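Local coordinates for erythrocyte binding antigen 140 (Plasmodium falciparum, PDB 4GF2), which probably binds glycophorin C and its sialic acids on the erythrocyte surface during invasion, here as the part of the protein that holds two Duffy binding-like domains, at residues Asp280-Leu292 against Glu366-Leu378. The protein carries 3 engineered substitutions. Residues are numbered along the deposited sequence; the frame is centred on the assembly and turned at random.
Sequences DCRYTATIIKSFL and EHLLGASIYEAQL
Ile288 is a knob set into a hole formed by Glu366, Leu369, Gly370 and Ile373, where helix 285-292 crosses helix 366-378 at 68° with the axes 9.4 Å apart. Its CG1 lies beside the backbone N and anti to the carbonyl carbon (chi1 -69°), and the extended branch carries CD1 to 3.6 Å from Leu369 CB. Ile373 CD1 lies between Ile288 and the inner end of the Phe291 ring, 3.8 Å from Ile288 CA and 3.9 Å from Phe291 CG. Ile373 CG2 sits over one face of that ring, offset toward CZ, 3.8 Å from the centroid and 23° off the normal, a CH-pi contact. At the rim, in the ring plane, lies Gln377 NE2, with the amide turned steeply against the ring; this nitrogen donates to Ala303 O.

Polar contacts bind the loop leading into helix 285-292. Tyr374 OH donates to Tyr283 O over 2.7 Å, tilted out of the carbonyl plane, while the Ile287 side chain crosses that of Tyr374 at about a right angle, with Ile287 CD1 by the hydroxyl end, 3.8 Å from Tyr374 CZ. Glu366, with CG anti to the backbone N and an extended chain, places OE2 where Thr284 OG1 can donate to it, although the modelled position of that hydroxyl is less certain. A water 2.7 Å from Glu366 OE2 donates to it and accepts from Cys281 N; OE1 is salt-bridged to Arg216.

The contact thus joins a helix in the second Duffy binding domain to the segment anchored by the Cys281-Cys211 disulfide. Its chemistry is divided: an apolar interlock of isoleucines, leucine and phenylalanine fills the helix crossing, and the Tyr374-Tyr283 bond and the water bridge from Glu366 to Cys281 tie down the preceding turn, with Arg216 probably stabilising the carboxylate as an anion.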
loop_
_atom_site.group_PDB
_atom_site.type_symbol
_atom_site.label_atom_id
_atom_site.label_comp_id
_atom_site.label_asym_id
_atom_site.label_seq_id
_atom_site.Cartn_x
_atom_site.Cartn_y
_atom_site.Cartn_z
ATOM N N ASP A 280 0.950 11.562 -0.285
ATOM C CA ASP A 280 1.680 10.900 0.791
ATOM C C ASP A 280 1.258 11.479 2.135
ATOM O O ASP A 280 1.364 12.687 2.359
ATOM C CB ASP A 280 3.191 11.071 0.617
ATOM C CG ASP A 280 3.768 10.150 -0.441
ATOM O OD1 ASP A 280 2.981 9.499 -1.159
ATOM O OD2 ASP A 280 5.012 10.079 -0.555
ATOM N N CYS A 281 0.765 10.619 3.020
ATOM C CA CYS A 281 0.492 11.018 4.394
ATOM C C CYS A 281 1.822 11.322 5.077
ATOM O O CYS A 281 2.652 10.433 5.275
ATOM C CB CYS A 281 -0.264 9.916 5.138
ATOM S SG CYS A 281 -0.428 10.195 6.926
ATOM N N ARG A 282 2.020 12.583 5.438
ATOM C CA ARG A 282 3.334 13.046 5.870
ATOM C C ARG A 282 3.763 12.550 7.251
ATOM O O ARG A 282 4.942 12.635 7.590
ATOM C CB ARG A 282 3.412 14.573 5.785
ATOM C CG ARG A 282 3.546 15.068 4.351
ATOM C CD ARG A 282 3.377 16.573 4.218
ATOM N NE ARG A 282 3.357 16.972 2.812
ATOM C CZ ARG A 282 3.115 18.206 2.376
ATOM N NH1 ARG A 282 2.870 19.190 3.232
ATOM N NH2 ARG A 282 3.119 18.455 1.075
ATOM N N TYR A 283 2.833 12.028 8.047
ATOM C CA TYR A 283 3.221 11.461 9.337
ATOM C C TYR A 283 3.323 9.932 9.303
ATOM O O TYR A 283 3.510 9.293 10.338
ATOM C CB TYR A 283 2.342 11.976 10.500
ATOM C CG TYR A 283 0.883 11.569 10.531
ATOM C CD1 TYR A 283 0.490 10.243 10.393
ATOM C CD2 TYR A 283 -0.104 12.521 10.756
ATOM C CE1 TYR A 283 -0.846 9.885 10.443
ATOM C CE2 TYR A 283 -1.437 12.173 10.809
ATOM C CZ TYR A 283 -1.805 10.857 10.655
ATOM O OH TYR A 283 -3.137 10.518 10.709
ATOM N N THR A 284 3.219 9.356 8.107
ATOM C CA THR A 284 3.556 7.951 7.900
ATOM C C THR A 284 4.440 7.763 6.668
ATOM O O THR A 284 5.628 7.478 6.793
ATOM C CB THR A 284 2.305 7.044 7.768
ATOM O OG1 THR A 284 1.208 7.788 7.223
ATOM C CG2 THR A 284 1.907 6.496 9.122
ATOM N N ALA A 285 3.866 7.940 5.483
ATOM C CA ALA A 285 4.555 7.604 4.242
ATOM C C ALA A 285 5.871 8.362 4.093
ATOM O O ALA A 285 6.910 7.770 3.803
ATOM C CB ALA A 285 3.656 7.877 3.053
ATOM N N THR A 286 5.824 9.674 4.295
ATOM C CA THR A 286 7.006 10.511 4.130
ATOM C C THR A 286 8.176 10.040 4.999
ATOM O O THR A 286 9.298 9.909 4.516
ATOM C CB THR A 286 6.691 11.984 4.448
ATOM O OG1 THR A 286 5.662 12.452 3.568
ATOM C CG2 THR A 286 7.930 12.849 4.277
ATOM N N ILE A 287 7.918 9.781 6.277
ATOM C CA ILE A 287 8.985 9.364 7.183
ATOM C C ILE A 287 9.459 7.950 6.850
ATOM O O ILE A 287 10.654 7.657 6.907
ATOM C CB ILE A 287 8.555 9.427 8.661
ATOM C CG1 ILE A 287 8.064 10.835 9.009
ATOM C CG2 ILE A 287 9.721 9.050 9.564
ATOM C CD1 ILE A 287 7.793 11.053 10.490
ATOM N N ILE A 288 8.525 7.077 6.496
ATOM C CA ILE A 288 8.881 5.715 6.130
ATOM C C ILE A 288 9.874 5.739 4.976
ATOM O O ILE A 288 10.835 4.970 4.951
ATOM C CB ILE A 288 7.650 4.894 5.722
ATOM C CG1 ILE A 288 6.752 4.644 6.936
ATOM C CG2 ILE A 288 8.074 3.558 5.126
ATOM C CD1 ILE A 288 5.392 4.055 6.590
ATOM N N LYS A 289 9.640 6.635 4.024
ATOM C CA LYS A 289 10.492 6.724 2.845
ATOM C C LYS A 289 11.877 7.229 3.225
ATOM O O LYS A 289 12.879 6.791 2.664
ATOM C CB LYS A 289 9.865 7.634 1.792
ATOM C CG LYS A 289 8.690 7.014 1.062
ATOM C CD LYS A 289 8.213 7.915 -0.068
ATOM C CE LYS A 289 6.982 7.349 -0.762
ATOM N NZ LYS A 289 6.549 8.203 -1.910
ATOM N N SER A 290 11.926 8.148 4.184
ATOM C CA SER A 290 13.196 8.664 4.678
ATOM C C SER A 290 13.994 7.554 5.357
ATOM O O SER A 290 15.184 7.380 5.090
ATOM C CB SER A 290 12.961 9.812 5.658
ATOM O OG SER A 290 14.190 10.332 6.134
ATOM N N PHE A 291 13.323 6.800 6.227
ATOM C CA PHE A 291 13.959 5.732 6.992
ATOM C C PHE A 291 14.402 4.551 6.132
ATOM O O PHE A 291 15.348 3.847 6.482
ATOM C CB PHE A 291 13.008 5.226 8.080
ATOM C CG PHE A 291 13.077 6.007 9.362
ATOM C CD1 PHE A 291 12.679 7.331 9.408
ATOM C CD2 PHE A 291 13.528 5.408 10.524
ATOM C CE1 PHE A 291 12.739 8.047 10.591
ATOM C CE2 PHE A 291 13.590 6.118 11.710
ATOM C CZ PHE A 291 13.193 7.436 11.743
ATOM N N LEU A 292 13.715 4.325 5.016
ATOM C CA LEU A 292 14.017 3.178 4.161
ATOM C C LEU A 292 14.833 3.539 2.927
ATOM O O LEU A 292 15.585 2.712 2.415
ATOM C CB LEU A 292 12.728 2.485 3.719
ATOM C CG LEU A 292 11.985 1.686 4.788
ATOM C CD1 LEU A 292 10.736 1.070 4.188
ATOM C CD2 LEU A 292 12.872 0.606 5.396
ATOM N N GLU A 366 1.735 0.565 6.096
ATOM C CA GLU A 366 2.140 1.944 6.303
ATOM C C GLU A 366 1.919 2.362 7.758
ATOM O O GLU A 366 2.759 3.046 8.346
ATOM C CB GLU A 366 1.371 2.850 5.343
ATOM C CG GLU A 366 1.759 4.302 5.404
ATOM C CD GLU A 366 1.089 5.124 4.316
ATOM O OE1 GLU A 366 0.741 4.553 3.260
ATOM O OE2 GLU A 366 0.910 6.343 4.521
ATOM N N HIS A 367 0.804 1.935 8.348
ATOM C CA HIS A 367 0.529 2.263 9.742
ATOM C C HIS A 367 1.501 1.577 10.699
ATOM O O HIS A 367 1.971 2.185 11.662
ATOM C CB HIS A 367 -0.896 1.880 10.130
ATOM C CG HIS A 367 -1.225 2.188 11.557
ATOM N ND1 HIS A 367 -1.954 3.297 11.929
ATOM C CD2 HIS A 367 -0.901 1.547 12.705
ATOM C CE1 HIS A 367 -2.072 3.322 13.246
ATOM N NE2 HIS A 367 -1.441 2.272 13.740
ATOM N N LEU A 368 1.789 0.307 10.446
ATOM C CA LEU A 368 2.664 -0.452 11.328
ATOM C C LEU A 368 4.060 0.151 11.348
ATOM O O LEU A 368 4.663 0.319 12.406
ATOM C CB LEU A 368 2.735 -1.908 10.880
ATOM C CG LEU A 368 3.708 -2.764 11.685
ATOM C CD1 LEU A 368 3.338 -2.711 13.156
ATOM C CD2 LEU A 368 3.712 -4.194 11.171
ATOM N N LEU A 369 4.572 0.478 10.170
ATOM C CA LEU A 369 5.897 1.061 10.062
ATOM C C LEU A 369 5.934 2.419 10.755
ATOM O O LEU A 369 6.948 2.799 11.340
ATOM C CB LEU A 369 6.294 1.192 8.593
ATOM C CG LEU A 369 6.397 -0.137 7.843
ATOM C CD1 LEU A 369 6.562 0.099 6.351
ATOM C CD2 LEU A 369 7.551 -0.961 8.383
ATOM N N GLY A 370 4.825 3.148 10.688
ATOM C CA GLY A 370 4.729 4.436 11.348
ATOM C C GLY A 370 4.886 4.282 12.847
ATOM O O GLY A 370 5.708 4.949 13.480
ATOM N N ALA A 371 4.093 3.388 13.419
ATOM C CA ALA A 371 4.166 3.118 14.845
ATOM C C ALA A 371 5.577 2.683 15.236
ATOM O O ALA A 371 6.111 3.120 16.257
ATOM C CB ALA A 371 3.155 2.055 15.226
ATOM N N SER A 372 6.178 1.826 14.418
ATOM C CA SER A 372 7.512 1.305 14.694
ATOM C C SER A 372 8.546 2.425 14.719
ATOM O O SER A 372 9.439 2.449 15.574
ATOM C CB SER A 372 7.907 0.271 13.640
ATOM O OG SER A 372 7.038 -0.848 13.668
ATOM N N ILE A 373 8.424 3.351 13.776
ATOM C CA ILE A 373 9.358 4.465 13.696
ATOM C C ILE A 373 9.251 5.364 14.928
ATOM O O ILE A 373 10.254 5.655 15.579
ATOM C CB ILE A 373 9.149 5.273 12.403
ATOM C CG1 ILE A 373 9.694 4.482 11.214
ATOM C CG2 ILE A 373 9.849 6.623 12.483
ATOM C CD1 ILE A 373 9.340 5.060 9.867
ATOM N N TYR A 374 8.037 5.785 15.263
ATOM C CA TYR A 374 7.841 6.671 16.406
ATOM C C TYR A 374 8.238 5.995 17.711
ATOM O O TYR A 374 8.853 6.619 18.572
ATOM C CB TYR A 374 6.399 7.175 16.465
ATOM C CG TYR A 374 6.057 8.071 15.299
ATOM C CD1 TYR A 374 6.751 9.253 15.088
ATOM C CD2 TYR A 374 5.054 7.730 14.401
ATOM C CE1 TYR A 374 6.453 10.077 14.020
ATOM C CE2 TYR A 374 4.752 8.542 13.325
ATOM C CZ TYR A 374 5.457 9.715 13.141
ATOM O OH TYR A 374 5.155 10.527 12.077
ATOM N N GLU A 375 7.904 4.720 17.861
ATOM C CA GLU A 375 8.319 3.989 19.048
ATOM C C GLU A 375 9.837 4.069 19.183
ATOM O O GLU A 375 10.358 4.343 20.261
ATOM C CB GLU A 375 7.869 2.531 18.981
ATOM C CG GLU A 375 8.337 1.678 20.155
ATOM C CD GLU A 375 7.755 2.126 21.483
ATOM O OE1 GLU A 375 6.870 3.008 21.486
ATOM O OE2 GLU A 375 8.176 1.587 22.530
ATOM N N ALA A 376 10.541 3.849 18.078
ATOM C CA ALA A 376 12.000 3.877 18.096
ATOM C C ALA A 376 12.502 5.263 18.468
ATOM O O ALA A 376 13.355 5.409 19.343
ATOM C CB ALA A 376 12.562 3.453 16.751
ATOM N N GLN A 377 11.970 6.282 17.804
ATOM C CA GLN A 377 12.386 7.652 18.068
ATOM C C GLN A 377 12.112 8.031 19.519
ATOM O O GLN A 377 12.977 8.579 20.197
ATOM C CB GLN A 377 11.663 8.625 17.141
ATOM C CG GLN A 377 12.170 8.639 15.713
ATOM C CD GLN A 377 11.390 9.610 14.848
ATOM O OE1 GLN A 377 10.175 9.741 14.995
ATOM N NE2 GLN A 377 12.085 10.306 13.953
ATOM N N LEU A 378 10.903 7.739 19.988
ATOM C CA LEU A 378 10.512 8.069 21.354
ATOM C C LEU A 378 11.408 7.383 22.371
ATOM O O LEU A 378 11.812 7.991 23.362
ATOM C CB LEU A 378 9.065 7.675 21.603
ATOM C CG LEU A 378 8.056 8.490 20.809
ATOM C CD1 LEU A 378 6.669 7.920 20.992
ATOM C CD2 LEU A 378 8.107 9.932 21.250
HETATM O O HOH W 1 0.437 7.690 2.260
#